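PDB 7M59: tautomerase domain-containing protein from Gammaproteobacteria bacterium SG8_31, which belongs to the tautomerase family of small beta-alpha-beta proteins and assembles as a hexamer, its precise function not being established. Local coordinates for residues C5-G10 against I42-G47. Residues are numbered along the deposited sequence; the frame is centred on the assembly and turned at random.
Sequences CDIRQG and IRETPG
The D6 carboxylate meets the R43 guanidinium at its edge, both oxygens gripped side-on: NE of R43 reaches OD1 of D6 at 3.0 Å and NH2 reaches OD2 at 2.8 Å. The acid is met on the syn side of each oxygen; the two planes are turned 34° apart, and both nitrogens arrive off the carboxylate plane. A bend at chi3 (-66°) folds the arginine back to present this edge. OD1 of D6 also takes NH1 of R43 from a third subunit, while NH1 of R43 reaches OD1 of D6 in a fourth, so the salt bridges run on from subunit to subunit; the acid, set between two arginines, may ease the closeness of their like charges. A water donates to OD1 of D6 and, weakly, to the carbonyl of R43.

Beneath the pair, the strands run parallel. N of R43 bonds O of C5, N of I7 bonds O of R43 at 2.9 Å, and N of T45 bonds O of I7 at 3.1 Å; past the strand end, N of Q9 still reaches O of T45. On the face carrying C5, I7, I42 and E44, CD1 of I7 packs on CG2 of I42 at 3.8 Å.

C5 and I42 lie against helix 13-31, which connects strands 2-8 and 39-45 in a beta-alpha-beta unit, and C5 and D6 also pair antiparallel with a strand of a second subunit, carrying the sheet across the interface.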
# COMPACT_ATOMS: atom_id res chain seq x y z
N CYS A 5 0.15 7.43 4.61
CA CYS A 5 0.35 8.78 4.10
C CYS A 5 1.69 8.82 3.39
O CYS A 5 2.74 8.84 4.04
CB CYS A 5 0.33 9.80 5.25
SG CYS A 5 -1.11 9.67 6.31
N ASP A 6 1.66 8.82 2.05
CA ASP A 6 2.88 8.96 1.26
C ASP A 6 3.03 10.43 0.91
O ASP A 6 2.34 10.95 0.02
CB ASP A 6 2.84 8.09 0.02
CG ASP A 6 3.10 6.63 0.32
OD1 ASP A 6 4.29 6.24 0.43
OD2 ASP A 6 2.11 5.89 0.43
N ILE A 7 3.95 11.11 1.60
CA ILE A 7 4.12 12.55 1.48
C ILE A 7 5.53 12.86 1.00
O ILE A 7 6.44 12.02 1.06
CB ILE A 7 3.84 13.26 2.82
CG1 ILE A 7 4.94 12.95 3.84
CG2 ILE A 7 2.47 12.85 3.36
CD1 ILE A 7 4.76 13.70 5.19
N ARG A 8 5.72 14.07 0.49
CA ARG A 8 7.05 14.48 0.06
C ARG A 8 7.91 14.84 1.27
O ARG A 8 7.42 15.40 2.26
CB ARG A 8 6.97 15.64 -0.92
CG ARG A 8 6.56 15.21 -2.34
CD ARG A 8 6.16 16.42 -3.20
NE ARG A 8 5.05 17.10 -2.55
CZ ARG A 8 4.91 18.41 -2.43
NH1 ARG A 8 5.80 19.25 -2.95
NH2 ARG A 8 3.85 18.88 -1.78
N GLN A 9 9.20 14.50 1.19
CA GLN A 9 10.16 14.77 2.25
C GLN A 9 10.31 16.28 2.47
O GLN A 9 10.00 17.09 1.60
CB GLN A 9 11.52 14.17 1.89
CG GLN A 9 12.09 14.77 0.61
CD GLN A 9 13.30 14.03 0.06
OE1 GLN A 9 13.63 12.93 0.51
NE2 GLN A 9 13.97 14.64 -0.91
N GLY A 10 10.80 16.65 3.65
CA GLY A 10 11.14 18.03 3.94
C GLY A 10 10.35 18.68 5.06
O GLY A 10 10.67 19.81 5.45
N ILE A 42 3.40 7.06 8.13
CA ILE A 42 3.92 8.12 7.27
C ILE A 42 5.15 7.61 6.54
O ILE A 42 6.06 7.04 7.16
CB ILE A 42 4.27 9.38 8.08
CG1 ILE A 42 3.03 9.92 8.80
CG2 ILE A 42 4.88 10.43 7.15
CD1 ILE A 42 3.37 10.95 9.88
N ARG A 43 5.18 7.80 5.22
CA ARG A 43 6.36 7.51 4.42
C ARG A 43 6.73 8.75 3.62
O ARG A 43 5.85 9.37 3.00
CB ARG A 43 6.11 6.34 3.46
CG ARG A 43 5.98 4.98 4.15
CD ARG A 43 5.79 3.85 3.12
NE ARG A 43 4.52 4.01 2.41
CZ ARG A 43 3.43 3.27 2.64
NH1 ARG A 43 3.44 2.27 3.53
NH2 ARG A 43 2.32 3.52 1.95
N GLU A 44 8.01 9.10 3.60
CA GLU A 44 8.50 10.25 2.84
C GLU A 44 9.23 9.79 1.59
O GLU A 44 9.95 8.79 1.60
CB GLU A 44 9.47 11.09 3.68
CG GLU A 44 8.85 11.74 4.87
CD GLU A 44 9.89 12.37 5.78
OE1 GLU A 44 10.86 11.67 6.16
OE2 GLU A 44 9.76 13.56 6.08
N THR A 45 9.07 10.56 0.52
CA THR A 45 9.72 10.34 -0.76
C THR A 45 10.13 11.67 -1.35
O THR A 45 9.56 12.72 -1.01
CB THR A 45 8.81 9.58 -1.74
OG1 THR A 45 7.46 10.02 -1.60
CG2 THR A 45 8.91 8.08 -1.51
N PRO A 46 11.11 11.68 -2.25
CA PRO A 46 11.40 12.90 -2.99
C PRO A 46 10.22 13.32 -3.85
O PRO A 46 9.40 12.49 -4.27
CB PRO A 46 12.61 12.52 -3.86
CG PRO A 46 13.17 11.31 -3.25
CD PRO A 46 12.03 10.58 -2.60
N GLY A 47 10.13 14.62 -4.12
CA GLY A 47 9.08 15.10 -5.00
C GLY A 47 9.08 14.43 -6.35
O GLY A 47 8.02 14.20 -6.93
O HOH W 1 6.15 8.21 0.32
O HOH W 2 8.10 15.42 4.98
O HOH W 3 12.76 10.64 0.86
O HOH W 4 11.57 15.58 6.18